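Local coordinates for protein Thf1 (Thermosynechococcus elongatus, PDB 5MJR), which may take part in photosynthetic membrane biogenesis and is linked to the FtsH protease complex involved in photosystem II repair in cyanobacteria, at residues A[128-133]-A[176-181]; A[158-163]-A[172-177]; A[146-151]-A[182-187]. All blocks are in the same frame, centred on the assembly; numbering follows the deposited sequence.

In the fold
All three contacts lie in one all-helical fold, and the chain from helix 171-178 to the start of helix 186-198 runs through them. Contacts 1 and 2 share Asp176 and Gln177, and their centres are about 12 Å apart; Leu178 CD1 meets Leu160 CD2 at 4.3 Å, so the apolar packing is continuous between them. Contact 3, whose centre is about 15 Å from that of contact 1, is reached directly after Val181: Ile182 CG2 lies 3.7 Å from Leu130 CD1. Contact 2 is nested within the loop that contact 3 closes, their centres about 14 Å apart. A bound sulfate, probably from the crystallisation liquor, sits about 4 Å from the Tyr148 side chain in contact 3.

Contact 1 of 3, residues A[128-133]-A[176-181]; sequences DELNSG and DQLAPV
Leu130 and Asn131, in the last turn of helix 123-131, meet Leu178 and Val181 where the chain leaves helix 171-178; this is a small, partly buried apolar contact between two helix ends. The backbones come nearest at Asn131 and Val181, with their CA atoms 7.2 Å apart, and no hydrogen bond crosses. Val181 is the central piece. Its CG1 methyl, anti to the backbone N (chi1 172°), sits 3.8 Å from Leu130 CB and 3.9 Å from Leu130 CD1, so one methyl rests against both the root and a branch of the leucine, the two side chains crossing at about a right angle. The same methyl meets the amide of Asn131 through OD1 at 3.8 Å, a van der Waals approach of an exposed polar group to the rim of the apolar patch. Deeper in, the contact is looser: Leu130 CD1 and Leu178 CD2 are 4.3 Å apart. Val181 N bonds back to Leu178 O, three residues earlier, closing a turn that brings the valine beside this leucine. Around the contact, Leu178 also packs on Leu127 one turn earlier in helix 123-131, and Leu130 reaches on to Leu139 and Ile182, joining the two helix ends to the loop segments that follow them.

Contact 2 of 3, residues A[158-163]-A[172-177]; sequences AFLQEL and NETLDQ
The backbones of helix 150-162 and helix 171-178 come closest at Leu160 and Thr174, whose CA atoms are 8.7 Å apart, a gap bridged by side chains alone. Leu160 and Thr174 point at each other and meet tip to tip. The threonine offers its methyl: CG2 is anti to the backbone N and faces the fork of the leucine, 3.9 Å from Leu160 CD1 and equally far from Leu160 CD2, so it is shared evenly between the two branches. Its hydroxyl is turned to other work, since Thr174 OG1 is hydrogen-bonded to Val167 O and to His170 O. The buried hydroxyl can share its one proton between these two carbonyls, from earlier in the chain, which probably helps hold the rotation that puts the methyl against the leucine. Leu175 adds a second, looser touch, its CD2 lying 4.3 Å from Leu160 CD1. Leu160 also packs on Val167 and Thr168 of the short helix 166-169, so it is embraced by the very chain that connects the two helices. With only eight residues between the segments, this is the buried inner side of a short connection, through helix 166-169, between two helices of an all-helical fold.

Contact 3 of 3, residues A[146-151]-A[182-187]; sequences GKYSRL and IPLPIE
Tyr148, just before helix 150-162, lays its ring against Leu184 and Pro185, which lead into helix 186-198. Along the second segment, Ile182 and Pro183 bring the chain up to the contact, and Leu184 is the first to touch: its CD1 methyl comes to the ring edge, near the plane, 4.0 Å from Tyr148 CD1. Pro185, the N-cap residue of its helix, follows over a face. Its CG stands 4.0 Å from the centroid of the Tyr148 ring, 23° off the normal, a CH-pi contact displaced toward the CD1 side, where Pro185 CG and Tyr148 CD1 are 3.7 Å apart. Ile186 then points its side chain away from Tyr148 as the helix begins. The phenol is swung out anti to the backbone N (chi1 169°), which carries the ring across to the proline, and its OH reaches on to hydrogen-bond Asp192 OD2 in helix 186-198. An alanine in place of Tyr148 is likely to open a gap beside Leu184 and Pro185 and leave Asp192 without this hydroxyl partner. The side chain also packs on Val189 and Lys188, so van der Waals contact and a hydrogen bond together tie Tyr148 to the helix that opens the predicted coiled coil.

Contact 1 of 3, residues A[128-133]-A[176-181]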
ATOM      1  N   ASP A 128      -9.252 -12.303 -17.410  1.00 16.48           N
ATOM      2  CA  ASP A 128      -9.957 -13.555 -17.539  1.00 18.44           C
ATOM      3  C   ASP A 128     -10.240 -14.182 -16.133  1.00 17.76           C
ATOM      4  O   ASP A 128     -11.320 -14.676 -15.844  1.00 16.74           O
ATOM      5  CB  ASP A 128      -9.162 -14.545 -18.350  1.00 23.18           C
ATOM      6  CG  ASP A 128      -9.187 -14.260 -19.842  1.00 30.15           C
ATOM      7  OD1 ASP A 128     -10.072 -13.442 -20.262  1.00 40.56           O
ATOM      8  OD2 ASP A 128      -8.362 -14.890 -20.577  1.00 48.43           O
ATOM      9  N   GLU A 129      -9.242 -14.087 -15.222  1.00 15.68           N
ATOM     10  CA  GLU A 129      -9.410 -14.621 -13.875  1.00 17.57           C
ATOM     11  C   GLU A 129     -10.451 -13.819 -13.091  1.00 15.95           C
ATOM     12  O   GLU A 129     -11.342 -14.384 -12.433  1.00 16.16           O
ATOM     13  CB  GLU A 129      -8.068 -14.660 -13.197  1.00 17.86           C
ATOM     14  CG  GLU A 129      -8.139 -15.455 -11.973  1.00 20.22           C
ATOM     15  CD  GLU A 129      -6.786 -15.773 -11.257  1.00 21.00           C
ATOM     16  OE1 GLU A 129      -5.664 -15.686 -11.851  1.00 25.21           O
ATOM     17  OE2 GLU A 129      -6.894 -16.224 -10.111  1.00 20.29           O
ATOM     18  N   LEU A 130     -10.421 -12.498 -13.202  1.00 13.05           N
ATOM     19  CA  LEU A 130     -11.466 -11.667 -12.576  1.00 13.62           C
ATOM     20  C   LEU A 130     -12.864 -12.027 -13.146  1.00 14.37           C
ATOM     21  O   LEU A 130     -13.839 -12.183 -12.395  1.00 15.26           O
ATOM     22  CB  LEU A 130     -11.168 -10.227 -12.695  1.00 13.78           C
ATOM     23  CG  LEU A 130      -9.942  -9.720 -11.901  1.00 12.98           C
ATOM     24  CD1 LEU A 130      -9.494  -8.352 -12.388  1.00 14.19           C
ATOM     25  CD2 LEU A 130     -10.232  -9.674 -10.430  1.00 14.01           C
ATOM     26  N   ASN A 131     -12.915 -12.132 -14.475  1.00 13.92           N
ATOM     27  CA  ASN A 131     -14.209 -12.341 -15.118  1.00 16.32           C
ATOM     28  C   ASN A 131     -14.786 -13.767 -14.833  1.00 16.77           C
ATOM     29  O   ASN A 131     -15.945 -14.022 -15.122  1.00 22.70           O
ATOM     30  CB  ASN A 131     -14.036 -12.050 -16.595  1.00 19.40           C
ATOM     31  CG  ASN A 131     -13.978 -10.578 -16.846  1.00 20.12           C
ATOM     32  OD1 ASN A 131     -14.575  -9.780 -16.103  1.00 22.41           O
ATOM     33  ND2 ASN A 131     -13.345 -10.212 -17.917  1.00 23.44           N
ATOM     34  N   SER A 132     -13.987 -14.703 -14.418  1.00 16.17           N
ATOM     35  CA  SER A 132     -14.426 -16.075 -14.035  1.00 17.67           C
ATOM     36  C   SER A 132     -15.308 -16.000 -12.814  1.00 16.33           C
ATOM     37  O   SER A 132     -16.005 -16.991 -12.511  1.00 18.63           O
ATOM     38  CB  SER A 132     -13.141 -16.919 -13.681  1.00 20.40           C
ATOM     39  OG  SER A 132     -12.654 -16.633 -12.207  1.00 20.49           O
ATOM     40  N   GLY A 133     -15.197 -14.874 -12.043  1.00 15.23           N
ATOM     41  CA  GLY A 133     -16.011 -14.685 -10.866  1.00 16.17           C
ATOM     42  C   GLY A 133     -15.433 -15.283  -9.585  1.00 14.01           C
ATOM     43  O   GLY A 133     -16.018 -15.033  -8.478  1.00 14.98           O
ATOM     44  N   ASP A 176      -8.196   2.022 -17.501  1.00 12.13           N
ATOM     45  CA  ASP A 176      -9.451   2.016 -18.249  1.00 15.89           C
ATOM     46  C   ASP A 176     -10.010   0.619 -18.529  1.00 13.81           C
ATOM     47  O   ASP A 176     -11.225   0.464 -18.506  1.00 13.38           O
ATOM     48  CB  ASP A 176      -9.305   2.781 -19.515  1.00 15.57           C
ATOM     49  CG  ASP A 176      -9.263   4.298 -19.321  1.00 22.24           C
ATOM     50  OD1 ASP A 176      -9.680   4.792 -18.198  1.00 25.80           O
ATOM     51  OD2 ASP A 176      -8.844   4.967 -20.288  1.00 26.96           O
ATOM     52  N   GLN A 177      -9.159  -0.350 -18.766  1.00 12.26           N
ATOM     53  CA  GLN A 177      -9.607  -1.727 -18.975  1.00 13.33           C
ATOM     54  C   GLN A 177     -10.203  -2.309 -17.662  1.00 14.01           C
ATOM     55  O   GLN A 177     -11.074  -3.134 -17.646  1.00 14.41           O
ATOM     56  CB  GLN A 177      -8.443  -2.604 -19.410  1.00 16.75           C
ATOM     57  CG  GLN A 177      -7.922  -2.374 -20.812  1.00 20.14           C
ATOM     58  CD  GLN A 177      -6.924  -3.381 -21.306  1.00 31.79           C
ATOM     59  OE1 GLN A 177      -5.750  -3.060 -21.626  1.00 45.10           O
ATOM     60  NE2 GLN A 177      -7.402  -4.617 -21.433  1.00 35.93           N
ATOM     61  N   LEU A 178      -9.594  -1.958 -16.519  1.00 12.35           N
ATOM     62  CA  LEU A 178     -10.043  -2.471 -15.230  1.00 12.43           C
ATOM     63  C   LEU A 178     -11.376  -1.830 -14.799  1.00 13.70           C
ATOM     64  O   LEU A 178     -12.111  -2.484 -14.048  1.00 15.42           O
ATOM     65  CB  LEU A 178      -8.975  -2.218 -14.161  1.00 12.18           C
ATOM     66  CG  LEU A 178      -7.769  -3.077 -14.248  1.00 15.03           C
ATOM     67  CD1 LEU A 178      -6.637  -2.606 -13.296  1.00 15.08           C
ATOM     68  CD2 LEU A 178      -8.125  -4.544 -13.943  1.00 15.54           C
ATOM     69  N   ALA A 179     -11.656  -0.626 -15.216  1.00 14.52           N
ATOM     70  CA  ALA A 179     -12.769   0.154 -14.646  1.00 15.06           C
ATOM     71  C   ALA A 179     -14.122  -0.608 -14.780  1.00 16.85           C
ATOM     72  O   ALA A 179     -14.857  -0.634 -13.780  1.00 18.84           O
ATOM     73  CB  ALA A 179     -12.835   1.551 -15.273  1.00 16.99           C
ATOM     74  N   PRO A 180     -14.449  -1.256 -15.930  1.00 16.37           N
ATOM     75  CA  PRO A 180     -15.725  -1.997 -15.967  1.00 14.85           C
ATOM     76  C   PRO A 180     -15.714  -3.344 -15.282  1.00 17.06           C
ATOM     77  O   PRO A 180     -16.767  -3.994 -15.202  1.00 24.08           O
ATOM     78  CB  PRO A 180     -15.985  -2.080 -17.466  1.00 17.30           C
ATOM     79  CG  PRO A 180     -14.672  -1.941 -18.109  1.00 18.83           C
ATOM     80  CD  PRO A 180     -13.797  -1.209 -17.244  1.00 14.78           C
ATOM     81  N   VAL A 181     -14.538  -3.805 -14.849  1.00 14.35           N
ATOM     82  CA  VAL A 181     -14.350  -5.149 -14.335  1.00 16.14           C
ATOM     83  C   VAL A 181     -14.301  -5.208 -12.817  1.00 14.97           C
ATOM     84  O   VAL A 181     -14.808  -6.214 -12.285  1.00 18.61           O
ATOM     85  CB  VAL A 181     -13.021  -5.763 -14.961  1.00 17.73           C
ATOM     86  CG1 VAL A 181     -12.613  -7.090 -14.367  1.00 22.73           C
ATOM     87  CG2 VAL A 181     -13.154  -5.852 -16.466  1.00 22.41           C
TER

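Contact 2 of 3, residues A[158-163]-A[172-177]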
ATOM      1  N   ALA A 158       1.479  -1.348  -7.549  1.00  9.55           N
ATOM      2  CA  ALA A 158       2.543  -2.334  -7.313  1.00 10.72           C
ATOM      3  C   ALA A 158       2.253  -3.683  -7.893  1.00  9.84           C
ATOM      4  O   ALA A 158       3.120  -4.343  -8.433  1.00 11.52           O
ATOM      5  CB  ALA A 158       2.836  -2.453  -5.803  1.00 11.68           C
ATOM      6  N   PHE A 159       0.971  -4.090  -7.803  1.00  9.58           N
ATOM      7  CA  PHE A 159       0.582  -5.315  -8.501  1.00  9.81           C
ATOM      8  C   PHE A 159       0.758  -5.216  -9.990  1.00  9.51           C
ATOM      9  O   PHE A 159       1.324  -6.157 -10.594  1.00 11.11           O
ATOM     10  CB  PHE A 159      -0.886  -5.590  -8.131  1.00  9.53           C
ATOM     11  CG  PHE A 159      -1.591  -6.518  -9.093  1.00  8.46           C
ATOM     12  CD1 PHE A 159      -1.114  -7.811  -9.350  1.00 10.45           C
ATOM     13  CD2 PHE A 159      -2.690  -6.123  -9.793  1.00 10.87           C
ATOM     14  CE1 PHE A 159      -1.764  -8.650 -10.234  1.00 11.04           C
ATOM     15  CE2 PHE A 159      -3.323  -6.951 -10.726  1.00 12.85           C
ATOM     16  CZ  PHE A 159      -2.839  -8.191 -10.936  1.00 10.77           C
ATOM     17  N   LEU A 160       0.336  -4.122 -10.569  1.00  9.22           N
ATOM     18  CA  LEU A 160       0.420  -3.993 -12.014  1.00 10.63           C
ATOM     19  C   LEU A 160       1.870  -4.040 -12.459  1.00 12.16           C
ATOM     20  O   LEU A 160       2.148  -4.521 -13.583  1.00 13.52           O
ATOM     21  CB  LEU A 160      -0.288  -2.713 -12.459  1.00 12.18           C
ATOM     22  CG  LEU A 160      -1.784  -2.670 -12.296  1.00 11.91           C
ATOM     23  CD1 LEU A 160      -2.305  -1.297 -12.564  1.00 14.74           C
ATOM     24  CD2 LEU A 160      -2.507  -3.759 -13.043  1.00 12.58           C
ATOM     25  N   GLN A 161       2.760  -3.507 -11.637  1.00 11.42           N
ATOM     26  CA  GLN A 161       4.164  -3.597 -11.944  1.00 14.21           C
ATOM     27  C   GLN A 161       4.745  -5.042 -12.060  1.00 16.77           C
ATOM     28  O   GLN A 161       5.762  -5.174 -12.721  1.00 20.70           O
ATOM     29  CB  GLN A 161       4.956  -2.826 -10.972  1.00 17.16           C
ATOM     30  CG  GLN A 161       4.859  -1.321 -11.037  1.00 19.58           C
ATOM     31  CD  GLN A 161       5.791  -0.611 -10.036  1.00 27.64           C
ATOM     32  OE1 GLN A 161       5.608  -0.660  -8.822  1.00 35.84           O
ATOM     33  NE2 GLN A 161       6.783   0.034 -10.541  1.00 33.10           N
ATOM     34  N   GLU A 162       4.081  -6.030 -11.422  1.00 15.28           N
ATOM     35  CA  GLU A 162       4.507  -7.409 -11.520  1.00 19.13           C
ATOM     36  C   GLU A 162       4.195  -7.964 -12.853  1.00 17.18           C
ATOM     37  O   GLU A 162       4.816  -8.931 -13.229  1.00 17.48           O
ATOM     38  CB  GLU A 162       3.764  -8.348 -10.536  1.00 25.28           C
ATOM     39  CG  GLU A 162       4.087  -8.076  -9.112  1.00 28.88           C
ATOM     40  CD  GLU A 162       5.458  -8.475  -8.647  1.00 33.91           C
ATOM     41  OE1 GLU A 162       6.131  -9.359  -9.243  1.00 40.03           O
ATOM     42  OE2 GLU A 162       5.806  -7.876  -7.642  1.00 47.86           O
ATOM     43  N   LEU A 163       3.158  -7.458 -13.494  1.00 14.75           N
ATOM     44  CA  LEU A 163       2.680  -8.035 -14.744  1.00 17.20           C
ATOM     45  C   LEU A 163       3.670  -7.714 -15.885  1.00 17.70           C
ATOM     46  O   LEU A 163       4.730  -7.087 -15.743  1.00 24.55           O
ATOM     47  CB  LEU A 163       1.251  -7.479 -15.078  1.00 15.99           C
ATOM     48  CG  LEU A 163       0.208  -7.713 -14.017  1.00 13.39           C
ATOM     49  CD1 LEU A 163      -1.081  -7.136 -14.456  1.00 15.13           C
ATOM     50  CD2 LEU A 163       0.043  -9.166 -13.674  1.00 13.05           C
ATOM     51  N   ASN A 172      -2.623   4.392 -18.266  1.00 17.42           N
ATOM     52  CA  ASN A 172      -3.921   4.905 -18.652  1.00 20.44           C
ATOM     53  C   ASN A 172      -4.823   3.823 -19.206  1.00 14.29           C
ATOM     54  O   ASN A 172      -5.964   3.625 -18.752  1.00 16.80           O
ATOM     55  CB  ASN A 172      -3.763   5.997 -19.801  1.00 17.97           C
ATOM     56  CG  ASN A 172      -2.911   7.272 -19.415  1.00 20.98           C
ATOM     57  OD1 ASN A 172      -3.100   7.810 -18.231  1.00 29.39           O
ATOM     58  ND2 ASN A 172      -1.929   7.715 -20.317  1.00 30.88           N
ATOM     59  N   GLU A 173      -4.307   3.132 -20.208  1.00 14.85           N
ATOM     60  CA  GLU A 173      -5.048   2.126 -20.879  1.00 15.36           C
ATOM     61  C   GLU A 173      -5.397   1.007 -19.936  1.00 11.37           C
ATOM     62  O   GLU A 173      -6.493   0.447 -19.931  1.00 12.73           O
ATOM     63  CB  GLU A 173      -4.165   1.598 -22.028  1.00 20.00           C
ATOM     64  CG  GLU A 173      -4.849   0.798 -23.053  1.00 30.33           C
ATOM     65  CD  GLU A 173      -4.527   1.452 -24.460  1.00 57.63           C
ATOM     66  OE1 GLU A 173      -4.983   0.909 -25.550  1.00 82.27           O
ATOM     67  OE2 GLU A 173      -3.842   2.565 -24.458  1.00 79.76           O
ATOM     68  N   THR A 174      -4.432   0.641 -19.105  1.00 10.46           N
ATOM     69  CA  THR A 174      -4.665  -0.461 -18.145  1.00 11.26           C
ATOM     70  C   THR A 174      -5.829  -0.132 -17.159  1.00 10.42           C
ATOM     71  O   THR A 174      -6.701  -0.987 -16.910  1.00 12.18           O
ATOM     72  CB  THR A 174      -3.352  -0.810 -17.388  1.00 11.65           C
ATOM     73  OG1 THR A 174      -2.409  -1.302 -18.360  1.00 13.23           O
ATOM     74  CG2 THR A 174      -3.594  -1.759 -16.266  1.00 14.32           C
ATOM     75  N   LEU A 175      -5.736   1.055 -16.562  1.00 11.83           N
ATOM     76  CA  LEU A 175      -6.745   1.485 -15.624  1.00 12.91           C
ATOM     77  C   LEU A 175      -8.157   1.498 -16.285  1.00 13.57           C
ATOM     78  O   LEU A 175      -9.136   1.088 -15.713  1.00 14.15           O
ATOM     79  CB  LEU A 175      -6.393   2.790 -14.961  1.00 13.74           C
ATOM     80  CG  LEU A 175      -5.165   2.726 -14.049  1.00 14.12           C
ATOM     81  CD1 LEU A 175      -4.806   4.103 -13.545  1.00 17.22           C
ATOM     82  CD2 LEU A 175      -5.278   1.730 -12.881  1.00 14.71           C
ATOM     83  N   ASP A 176      -8.196   2.022 -17.501  1.00 12.13           N
ATOM     84  CA  ASP A 176      -9.451   2.016 -18.249  1.00 15.89           C
ATOM     85  C   ASP A 176     -10.010   0.619 -18.529  1.00 13.81           C
ATOM     86  O   ASP A 176     -11.225   0.464 -18.506  1.00 13.38           O
ATOM     87  CB  ASP A 176      -9.305   2.781 -19.515  1.00 15.57           C
ATOM     88  CG  ASP A 176      -9.263   4.298 -19.321  1.00 22.24           C
ATOM     89  OD1 ASP A 176      -9.680   4.792 -18.198  1.00 25.80           O
ATOM     90  OD2 ASP A 176      -8.844   4.967 -20.288  1.00 26.96           O
ATOM     91  N   GLN A 177      -9.159  -0.350 -18.766  1.00 12.26           N
ATOM     92  CA  GLN A 177      -9.607  -1.727 -18.975  1.00 13.33           C
ATOM     93  C   GLN A 177     -10.203  -2.309 -17.662  1.00 14.01           C
ATOM     94  O   GLN A 177     -11.074  -3.134 -17.646  1.00 14.41           O
ATOM     95  CB  GLN A 177      -8.443  -2.604 -19.410  1.00 16.75           C
ATOM     96  CG  GLN A 177      -7.922  -2.374 -20.812  1.00 20.14           C
ATOM     97  CD  GLN A 177      -6.924  -3.381 -21.306  1.00 31.79           C
ATOM     98  OE1 GLN A 177      -5.750  -3.060 -21.626  1.00 45.10           O
ATOM     99  NE2 GLN A 177      -7.402  -4.617 -21.433  1.00 35.93           N
TER

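Contact 3 of 3, residues A[146-151]-A[182-187]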
ATOM      1  N   GLY A 146     -16.397  -1.552   0.591  0.50 25.47           N
ATOM      2  CA  GLY A 146     -15.980  -0.905   1.786  0.50 23.08           C
ATOM      3  C   GLY A 146     -14.926   0.147   1.518  0.50 17.01           C
ATOM      4  O   GLY A 146     -14.583   0.544   0.407  0.50 18.07           O
ATOM      5  N   LYS A 147     -14.433   0.709   2.601  1.00 13.63           N
ATOM      6  CA  LYS A 147     -13.728   2.031   2.607  1.00 11.10           C
ATOM      7  C   LYS A 147     -12.469   1.931   1.726  1.00 10.79           C
ATOM      8  O   LYS A 147     -11.632   1.057   1.894  1.00 10.69           O
ATOM      9  CB  LYS A 147     -13.323   2.359   4.031  1.00 11.66           C
ATOM     10  CG  LYS A 147     -12.451   3.588   4.171  1.00 13.85           C
ATOM     11  CD  LYS A 147     -13.140   4.844   3.816  1.00 13.70           C
ATOM     12  CE  LYS A 147     -12.248   6.059   4.047  1.00 18.57           C
ATOM     13  NZ  LYS A 147     -12.968   7.270   3.611  1.00 25.94           N
ATOM     14  N   TYR A 148     -12.400   2.877   0.805  1.00 10.13           N
ATOM     15  CA  TYR A 148     -11.269   3.051  -0.067  1.00 10.38           C
ATOM     16  C   TYR A 148     -10.240   4.040   0.508  1.00 10.72           C
ATOM     17  O   TYR A 148     -10.631   5.101   1.022  1.00 12.81           O
ATOM     18  CB  TYR A 148     -11.754   3.570  -1.425  1.00 13.68           C
ATOM     19  CG  TYR A 148     -10.649   4.057  -2.358  1.00 12.57           C
ATOM     20  CD1 TYR A 148      -9.932   3.204  -3.135  1.00 11.77           C
ATOM     21  CD2 TYR A 148     -10.295   5.403  -2.388  1.00 12.99           C
ATOM     22  CE1 TYR A 148      -8.892   3.632  -3.901  1.00 13.13           C
ATOM     23  CE2 TYR A 148      -9.238   5.880  -3.160  1.00 12.98           C
ATOM     24  CZ  TYR A 148      -8.550   5.003  -3.939  1.00 12.12           C
ATOM     25  OH  TYR A 148      -7.532   5.420  -4.722  1.00 12.68           O
ATOM     26  N   SER A 149      -8.978   3.668   0.367  1.00 10.63           N
ATOM     27  CA  SER A 149      -7.809   4.499   0.715  1.00 10.32           C
ATOM     28  C   SER A 149      -6.954   4.682  -0.519  1.00  9.69           C
ATOM     29  O   SER A 149      -6.794   3.745  -1.337  1.00 10.81           O
ATOM     30  CB  SER A 149      -7.017   3.733   1.807  1.00 11.22           C
ATOM     31  OG  SER A 149      -5.752   4.371   2.099  1.00 12.50           O
ATOM     32  N   ARG A 150      -6.214   5.788  -0.559  1.00  9.82           N
ATOM     33  CA  ARG A 150      -5.136   5.903  -1.559  1.00 10.91           C
ATOM     34  C   ARG A 150      -4.154   4.787  -1.473  1.00  9.29           C
ATOM     35  O   ARG A 150      -3.483   4.453  -2.433  1.00 10.31           O
ATOM     36  CB  ARG A 150      -4.454   7.288  -1.404  1.00 12.22           C
ATOM     37  CG  ARG A 150      -3.693   7.451  -0.161  1.00 11.77           C
ATOM     38  CD  ARG A 150      -2.202   7.202  -0.379  1.00 13.94           C
ATOM     39  NE  ARG A 150      -1.475   7.206   0.873  1.00 15.52           N
ATOM     40  CZ  ARG A 150      -0.146   7.206   0.976  1.00 12.56           C
ATOM     41  NH1 ARG A 150       0.632   7.185  -0.127  1.00 15.50           N
ATOM     42  NH2 ARG A 150       0.385   7.082   2.180  1.00 13.80           N
ATOM     43  N   LEU A 151      -4.002   4.182  -0.264  1.00  9.40           N
ATOM     44  CA  LEU A 151      -3.144   2.994  -0.166  1.00  9.36           C
ATOM     45  C   LEU A 151      -3.581   1.835  -1.039  1.00  8.94           C
ATOM     46  O   LEU A 151      -2.719   1.073  -1.477  1.00  9.55           O
ATOM     47  CB  LEU A 151      -2.945   2.605   1.315  1.00  9.01           C
ATOM     48  CG  LEU A 151      -2.190   3.573   2.216  1.00 10.40           C
ATOM     49  CD1 LEU A 151      -2.461   3.301   3.663  1.00 12.53           C
ATOM     50  CD2 LEU A 151      -0.745   3.506   1.858  1.00 13.20           C
ATOM     51  N   ILE A 182     -13.686  -4.218 -12.141  1.00 13.89           N
ATOM     52  CA  ILE A 182     -13.565  -4.264 -10.688  1.00 13.72           C
ATOM     53  C   ILE A 182     -14.297  -3.100 -10.068  1.00 14.79           C
ATOM     54  O   ILE A 182     -14.381  -2.009 -10.644  1.00 17.68           O
ATOM     55  CB  ILE A 182     -12.070  -4.354 -10.285  1.00 12.62           C
ATOM     56  CG1 ILE A 182     -11.307  -3.090 -10.594  1.00 12.98           C
ATOM     57  CG2 ILE A 182     -11.418  -5.595 -10.833  1.00 15.33           C
ATOM     58  CD1 ILE A 182      -9.862  -3.010 -10.105  1.00 14.55           C
ATOM     59  N   PRO A 183     -14.730  -3.272  -8.773  1.00 12.69           N
ATOM     60  CA  PRO A 183     -15.461  -2.246  -8.056  1.00 13.91           C
ATOM     61  C   PRO A 183     -14.568  -1.221  -7.389  1.00 13.48           C
ATOM     62  O   PRO A 183     -15.076  -0.231  -6.824  1.00 17.12           O
ATOM     63  CB  PRO A 183     -16.309  -3.036  -7.038  1.00 16.18           C
ATOM     64  CG  PRO A 183     -15.510  -4.265  -6.836  1.00 14.99           C
ATOM     65  CD  PRO A 183     -14.856  -4.583  -8.100  1.00 14.14           C
ATOM     66  N   LEU A 184     -13.252  -1.459  -7.408  1.00 14.98           N
ATOM     67  CA  LEU A 184     -12.357  -0.442  -6.914  1.00 16.41           C
ATOM     68  C   LEU A 184     -12.615   0.841  -7.718  1.00 19.40           C
ATOM     69  O   LEU A 184     -12.750   0.799  -8.933  1.00 22.07           O
ATOM     70  CB  LEU A 184     -10.913  -0.961  -7.048  1.00 17.85           C
ATOM     71  CG  LEU A 184      -9.802  -0.328  -6.379  1.00 18.98           C
ATOM     72  CD1 LEU A 184      -9.816  -0.375  -4.903  1.00 16.75           C
ATOM     73  CD2 LEU A 184      -8.516  -0.858  -6.920  1.00 19.61           C
ATOM     74  N   PRO A 185     -12.686   2.020  -7.086  1.00 15.22           N
ATOM     75  CA  PRO A 185     -13.099   3.234  -7.852  1.00 16.86           C
ATOM     76  C   PRO A 185     -11.943   3.808  -8.643  1.00 13.43           C
ATOM     77  O   PRO A 185     -11.041   4.552  -8.181  1.00 15.05           O
ATOM     78  CB  PRO A 185     -13.528   4.187  -6.735  1.00 17.24           C
ATOM     79  CG  PRO A 185     -12.674   3.758  -5.577  1.00 17.94           C
ATOM     80  CD  PRO A 185     -12.618   2.287  -5.655  1.00 15.00           C
ATOM     81  N   ILE A 186     -11.927   3.421  -9.907  1.00 16.00           N
ATOM     82  CA  ILE A 186     -10.772   3.704 -10.763  1.00 15.49           C
ATOM     83  C   ILE A 186     -10.557   5.249 -10.979  1.00 15.43           C
ATOM     84  O   ILE A 186      -9.403   5.671 -11.119  1.00 14.38           O
ATOM     85  CB  ILE A 186     -10.853   2.939 -12.124  1.00 18.77           C
ATOM     86  CG1 ILE A 186     -10.517   1.425 -11.913  1.00 18.65           C
ATOM     87  CG2 ILE A 186      -9.850   3.425 -13.114  1.00 18.02           C
ATOM     88  CD1 ILE A 186      -9.113   1.111 -11.428  1.00 20.46           C
ATOM     89  N   GLU A 187     -11.599   6.083 -10.922  1.00 17.97           N
ATOM     90  CA  GLU A 187     -11.306   7.516 -11.056  1.00 17.91           C
ATOM     91  C   GLU A 187     -10.513   8.084  -9.875  1.00 15.04           C
ATOM     92  O   GLU A 187      -9.649   8.948 -10.030  1.00 17.28           O
ATOM     93  CB  GLU A 187     -12.532   8.405 -11.375  1.00 25.56           C
ATOM     94  CG  GLU A 187     -13.156   8.162 -12.788  1.00 31.03           C
ATOM     95  CD  GLU A 187     -12.136   8.368 -13.946  1.00 47.03           C
ATOM     96  OE1 GLU A 187     -11.669   9.540 -14.097  1.00 59.67           O
ATOM     97  OE2 GLU A 187     -11.818   7.364 -14.688  1.00 60.02           O
TER